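NAD-dependent epimerase/dehydratase domain-containing protein (Ruegeria pomeroyi DSS-3, PDB 3IUS) is of unknown function but probably binds NAD(P) in a Rossmann-type domain, as in short-chain dehydrogenase/reductase-like relatives. Local coordinates at residues A[98-110]-A[121-135]. Sequence-based numbering, arbitrary orientation.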
loop_
_atom_site.group_PDB
_atom_site.type_symbol
_atom_site.label_atom_id
_atom_site.label_comp_id
_atom_site.label_asym_id
_atom_site.label_seq_id
_atom_site.Cartn_x
_atom_site.Cartn_y
_atom_site.Cartn_z
ATOM N N VAL A 98 -1.916 -4.913 -15.200
ATOM C CA VAL A 98 -0.794 -5.070 -14.288
ATOM C C VAL A 98 -0.838 -3.953 -13.258
ATOM O O VAL A 98 -0.973 -2.783 -13.607
ATOM C CB VAL A 98 0.552 -5.022 -15.033
ATOM C CG1 VAL A 98 1.707 -4.981 -14.039
ATOM C CG2 VAL A 98 0.679 -6.205 -16.002
ATOM N N GLY A 99 -0.732 -4.302 -11.982
ATOM C CA GLY A 99 -0.736 -3.289 -10.951
ATOM C C GLY A 99 0.553 -3.300 -10.151
ATOM O O GLY A 99 0.933 -4.334 -9.604
ATOM N N TYR A 100 1.237 -2.162 -10.109
ATOM C CA TYR A 100 2.399 -2.013 -9.246
ATOM C C TYR A 100 2.017 -1.215 -8.018
ATOM O O TYR A 100 1.545 -0.084 -8.129
ATOM C CB TYR A 100 3.566 -1.328 -9.968
ATOM C CG TYR A 100 4.741 -1.081 -9.046
ATOM C CD1 TYR A 100 5.505 -2.140 -8.568
ATOM C CD2 TYR A 100 5.072 0.204 -8.633
ATOM C CE1 TYR A 100 6.567 -1.930 -7.709
ATOM C CE2 TYR A 100 6.133 0.424 -7.779
ATOM C CZ TYR A 100 6.881 -0.646 -7.324
ATOM O OH TYR A 100 7.935 -0.435 -6.469
ATOM N N LEU A 101 2.209 -1.801 -6.839
ATOM C CA LEU A 101 1.961 -1.075 -5.608
ATOM C C LEU A 101 3.182 -0.234 -5.237
ATOM O O LEU A 101 4.270 -0.764 -4.986
ATOM C CB LEU A 101 1.572 -2.021 -4.472
ATOM C CG LEU A 101 0.316 -2.874 -4.711
ATOM C CD1 LEU A 101 -0.022 -3.699 -3.472
ATOM C CD2 LEU A 101 -0.874 -2.012 -5.128
ATOM N N SER A 102 2.988 1.081 -5.228
ATOM C CA SER A 102 4.031 2.034 -4.896
ATOM C C SER A 102 3.656 2.689 -3.574
ATOM O O SER A 102 2.827 2.161 -2.837
ATOM C CB SER A 102 4.166 3.086 -6.007
ATOM O OG SER A 102 5.322 3.894 -5.825
ATOM N N THR A 103 4.254 3.836 -3.275
ATOM C CA THR A 103 3.917 4.565 -2.055
ATOM C C THR A 103 3.896 6.066 -2.313
ATOM O O THR A 103 4.299 6.528 -3.384
ATOM C CB THR A 103 4.919 4.289 -0.910
ATOM O OG1 THR A 103 6.163 4.933 -1.205
ATOM C CG2 THR A 103 5.145 2.790 -0.717
ATOM N N THR A 104 3.431 6.827 -1.326
ATOM C CA THR A 104 3.375 8.278 -1.457
ATOM C C THR A 104 4.713 8.935 -1.147
ATOM O O THR A 104 4.829 10.161 -1.200
ATOM C CB THR A 104 2.292 8.898 -0.558
ATOM O OG1 THR A 104 2.554 8.556 0.810
ATOM C CG2 THR A 104 0.908 8.406 -0.958
ATOM N N ALA A 105 5.722 8.129 -0.820
ATOM C CA ALA A 105 7.034 8.680 -0.484
ATOM C C ALA A 105 7.711 9.257 -1.719
ATOM O O ALA A 105 8.664 10.025 -1.616
ATOM C CB ALA A 105 7.923 7.634 0.183
ATOM N N VAL A 106 7.195 8.900 -2.891
ATOM C CA VAL A 106 7.751 9.410 -4.136
ATOM C C VAL A 106 7.666 10.935 -4.254
ATOM O O VAL A 106 8.477 11.553 -4.948
ATOM C CB VAL A 106 7.054 8.792 -5.350
ATOM C CG1 VAL A 106 7.240 7.276 -5.356
ATOM C CG2 VAL A 106 5.585 9.153 -5.353
ATOM N N TYR A 107 6.677 11.532 -3.596
ATOM C CA TYR A 107 6.446 12.969 -3.707
ATOM C C TYR A 107 7.478 13.812 -2.965
ATOM O O TYR A 107 7.813 14.916 -3.395
ATOM C CB TYR A 107 5.029 13.330 -3.250
ATOM C CG TYR A 107 3.951 12.758 -4.140
ATOM C CD1 TYR A 107 3.843 13.155 -5.467
ATOM C CD2 TYR A 107 3.051 11.814 -3.658
ATOM C CE1 TYR A 107 2.868 12.629 -6.284
ATOM C CE2 TYR A 107 2.071 11.289 -4.459
ATOM C CZ TYR A 107 1.988 11.695 -5.783
ATOM O OH TYR A 107 1.010 11.170 -6.584
ATOM N N GLY A 108 7.977 13.298 -1.849
ATOM C CA GLY A 108 8.934 14.045 -1.060
ATOM C C GLY A 108 8.270 15.115 -0.217
ATOM O O GLY A 108 7.086 15.013 0.115
ATOM N N ASP A 109 9.033 16.150 0.115
ATOM C CA ASP A 109 8.590 17.176 1.056
ATOM C C ASP A 109 7.921 18.372 0.375
ATOM O O ASP A 109 8.465 18.958 -0.566
ATOM C CB ASP A 109 9.764 17.643 1.914
ATOM C CG ASP A 109 9.344 18.609 3.002
ATOM O OD1 ASP A 109 8.167 18.564 3.431
ATOM O OD2 ASP A 109 10.201 19.417 3.423
ATOM N N HIS A 110 6.737 18.725 0.864
ATOM C CA HIS A 110 5.959 19.825 0.304
ATOM C C HIS A 110 5.462 20.758 1.395
ATOM O O HIS A 110 4.566 21.575 1.182
ATOM C CB HIS A 110 4.789 19.274 -0.514
ATOM C CG HIS A 110 5.205 18.626 -1.797
ATOM N ND1 HIS A 110 5.013 19.224 -3.023
ATOM C CD2 HIS A 110 5.809 17.439 -2.045
ATOM C CE1 HIS A 110 5.483 18.433 -3.972
ATOM N NE2 HIS A 110 5.967 17.342 -3.407
ATOM N N LEU A 121 8.133 14.235 -8.900
ATOM C CA LEU A 121 8.643 13.345 -7.860
ATOM C C LEU A 121 9.998 13.804 -7.329
ATOM O O LEU A 121 10.979 13.864 -8.067
ATOM C CB LEU A 121 8.744 11.915 -8.390
ATOM C CG LEU A 121 7.483 11.419 -9.103
ATOM C CD1 LEU A 121 7.665 9.988 -9.591
ATOM C CD2 LEU A 121 6.265 11.544 -8.197
ATOM N N THR A 122 10.047 14.126 -6.042
ATOM C CA THR A 122 11.287 14.568 -5.418
ATOM C C THR A 122 11.478 13.920 -4.053
ATOM O O THR A 122 11.500 14.607 -3.037
ATOM C CB THR A 122 11.336 16.106 -5.264
ATOM O OG1 THR A 122 10.343 16.529 -4.323
ATOM C CG2 THR A 122 11.068 16.779 -6.594
ATOM N N PRO A 123 11.627 12.589 -4.028
ATOM C CA PRO A 123 11.827 11.899 -2.746
ATOM C C PRO A 123 13.096 12.395 -2.059
ATOM O O PRO A 123 14.064 12.760 -2.728
ATOM C CB PRO A 123 11.969 10.429 -3.146
ATOM C CG PRO A 123 12.286 10.439 -4.620
ATOM C CD PRO A 123 11.696 11.684 -5.187
ATOM N N THR A 124 13.101 12.415 -0.734
ATOM C CA THR A 124 14.260 12.942 -0.028
ATOM C C THR A 124 15.128 11.860 0.605
ATOM O O THR A 124 16.171 12.162 1.178
ATOM C CB THR A 124 13.860 13.982 1.043
ATOM O OG1 THR A 124 13.056 13.356 2.046
ATOM C CG2 THR A 124 13.083 15.129 0.410
ATOM N N ALA A 125 14.705 10.605 0.501
ATOM C CA ALA A 125 15.468 9.511 1.095
ATOM C C ALA A 125 15.590 8.323 0.146
ATOM O O ALA A 125 14.913 8.266 -0.879
ATOM C CB ALA A 125 14.852 9.086 2.424
ATOM N N ALA A 126 16.456 7.377 0.495
ATOM C CA ALA A 126 16.767 6.249 -0.381
ATOM C C ALA A 126 15.541 5.425 -0.768
ATOM O O ALA A 126 15.352 5.087 -1.938
ATOM C CB ALA A 126 17.827 5.361 0.257
ATOM N N ARG A 127 14.707 5.102 0.216
ATOM C CA ARG A 127 13.508 4.309 -0.035
ATOM C C ARG A 127 12.624 4.957 -1.097
ATOM O O ARG A 127 12.139 4.287 -2.006
ATOM C CB ARG A 127 12.720 4.095 1.257
ATOM C CG ARG A 127 13.418 3.189 2.250
ATOM C CD ARG A 127 13.566 1.775 1.699
ATOM N NE ARG A 127 12.391 0.950 1.973
ATOM C CZ ARG A 127 12.008 -0.085 1.231
ATOM N NH1 ARG A 127 10.923 -0.769 1.563
ATOM N NH2 ARG A 127 12.697 -0.426 0.149
ATOM N N GLY A 128 12.413 6.263 -0.975
ATOM C CA GLY A 128 11.624 6.994 -1.944
ATOM C C GLY A 128 12.252 6.996 -3.324
ATOM O O GLY A 128 11.545 6.907 -4.332
ATOM N N ARG A 129 13.576 7.124 -3.380
ATOM C CA ARG A 129 14.276 7.093 -4.666
ATOM C C ARG A 129 14.165 5.710 -5.308
ATOM O O ARG A 129 14.017 5.591 -6.529
ATOM C CB ARG A 129 15.746 7.502 -4.529
ATOM C CG ARG A 129 15.959 8.975 -4.206
ATOM C CD ARG A 129 17.418 9.383 -4.394
ATOM N NE ARG A 129 18.343 8.474 -3.726
ATOM C CZ ARG A 129 18.741 8.612 -2.468
ATOM N NH1 ARG A 129 18.301 9.628 -1.743
ATOM N NH2 ARG A 129 19.586 7.738 -1.938
ATOM N N TRP A 130 14.231 4.665 -4.489
ATOM C CA TRP A 130 14.105 3.307 -5.012
ATOM C C TRP A 130 12.701 3.065 -5.565
ATOM O O TRP A 130 12.533 2.365 -6.569
ATOM C CB TRP A 130 14.439 2.258 -3.948
ATOM C CG TRP A 130 15.815 2.389 -3.371
ATOM C CD1 TRP A 130 16.868 3.080 -3.898
ATOM C CD2 TRP A 130 16.293 1.796 -2.158
ATOM N NE1 TRP A 130 17.966 2.961 -3.084
ATOM C CE2 TRP A 130 17.640 2.179 -2.009
ATOM C CE3 TRP A 130 15.710 0.981 -1.182
ATOM C CZ2 TRP A 130 18.415 1.777 -0.923
ATOM C CZ3 TRP A 130 16.483 0.582 -0.101
ATOM C CH2 TRP A 130 17.821 0.980 0.017
ATOM N N ARG A 131 11.696 3.644 -4.907
ATOM C CA ARG A 131 10.322 3.562 -5.397
ATOM C C ARG A 131 10.205 4.236 -6.754
ATOM O O ARG A 131 9.604 3.685 -7.671
ATOM C CB ARG A 131 9.341 4.209 -4.420
ATOM C CG ARG A 131 9.019 3.364 -3.209
ATOM C CD ARG A 131 8.180 2.148 -3.581
ATOM N NE ARG A 131 7.918 1.328 -2.404
ATOM C CZ ARG A 131 7.262 0.173 -2.423
ATOM N NH1 ARG A 131 6.792 -0.306 -3.567
ATOM N NH2 ARG A 131 7.076 -0.503 -1.298
ATOM N N VAL A 132 10.771 5.436 -6.879
ATOM C CA VAL A 132 10.721 6.146 -8.158
ATOM C C VAL A 132 11.396 5.333 -9.260
ATOM O O VAL A 132 10.873 5.233 -10.377
ATOM C CB VAL A 132 11.376 7.536 -8.069
ATOM C CG1 VAL A 132 11.568 8.115 -9.474
ATOM C CG2 VAL A 132 10.537 8.464 -7.192
HETATM N N MSE A 133 12.557 4.772 -8.943
HETATM C CA MSE A 133 13.275 3.874 -9.842
HETATM C C MSE A 133 12.359 2.762 -10.320
HETATM O O MSE A 133 12.252 2.490 -11.517
HETATM C CB MSE A 133 14.428 3.197 -9.106
HETATM C CG MSE A 133 15.763 3.898 -9.085
HETATM SE SE MSE A 133 17.095 2.479 -8.815
HETATM C CE MSE A 133 17.096 1.760 -10.621
ATOM N N ALA A 134 11.733 2.088 -9.359
ATOM C CA ALA A 134 10.872 0.947 -9.662
ATOM C C ALA A 134 9.718 1.363 -10.571
ATOM O O ALA A 134 9.442 0.701 -11.573
ATOM C CB ALA A 134 10.352 0.312 -8.378
ATOM N N GLU A 135 9.059 2.471 -10.237
ATOM C CA GLU A 135 7.953 2.955 -11.062
ATOM C C GLU A 135 8.411 3.177 -12.492
ATOM O O GLU A 135 7.721 2.802 -13.434
ATOM C CB GLU A 135 7.393 4.271 -10.533
ATOM C CG GLU A 135 6.593 4.154 -9.250
ATOM C CD GLU A 135 5.644 5.331 -9.065
ATOM O OE1 GLU A 135 5.304 5.996 -10.066
ATOM O OE2 GLU A 135 5.230 5.600 -7.924
HETATM O O HOH W 1 10.865 10.281 -0.036
HETATM O O HOH W 2 11.368 16.880 -1.496
HETATM O O HOH W 3 9.401 18.571 -3.286
#
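R131 lays one face of its guanidinium under the methyl CG2 of T103, which sits 3.6 Å from NE. The contact is a beta-alpha unit of the Rossmann-type fold. Strand 98-103 of the parallel sheet runs roughly antiparallel to helix 126-135, with axes 8.7 Å apart and 149° between their directions. The R131 chain is bent at its second torsion (chi2 -70°), which carries the head across the T103 side chain to the strand. There NH1 makes a weak hydrogen bond to Y100 OH at 3.1 Å and lies close to the L101 carbonyl oxygen. With an alanine here, the Y100 hydroxyl would probably lose its N-H partner and the T103 methyl the guanidinium face it rests on.

The Y100 ring reaches the helix with CG anti to the backbone N (chi1 176°). Its CZ packs 3.8 Å from the CB of A134, and W138 stacks on the ring. S102 OG donates to E135 OE2 at 2.7 Å, on the anti lone pair of the carboxylate. E135 OE1 forms a salt bridge with R150 on the neighbouring strand, so both oxygens of this buried acid have partners.

Beyond the strand, V106 fills the space between helix and loop. CG1 meets the CB of R131, CB meets V132, and CG2 lies alongside L121 CD2 at 3.8 Å. L121 CD2 also touches the Y107 ring, whose hydroxyl bonds to N206 and R150. G108 comes so near T122 that a side chain here would clash with the T122 carbonyl. Three waters bridge the loops. Water 1 donates to A105 O and accepts from T124 N; water 2 accepts from D109 N and donates to T122 O. Water 3 donates to D109 O and lies 2.5 Å from T122 OG1.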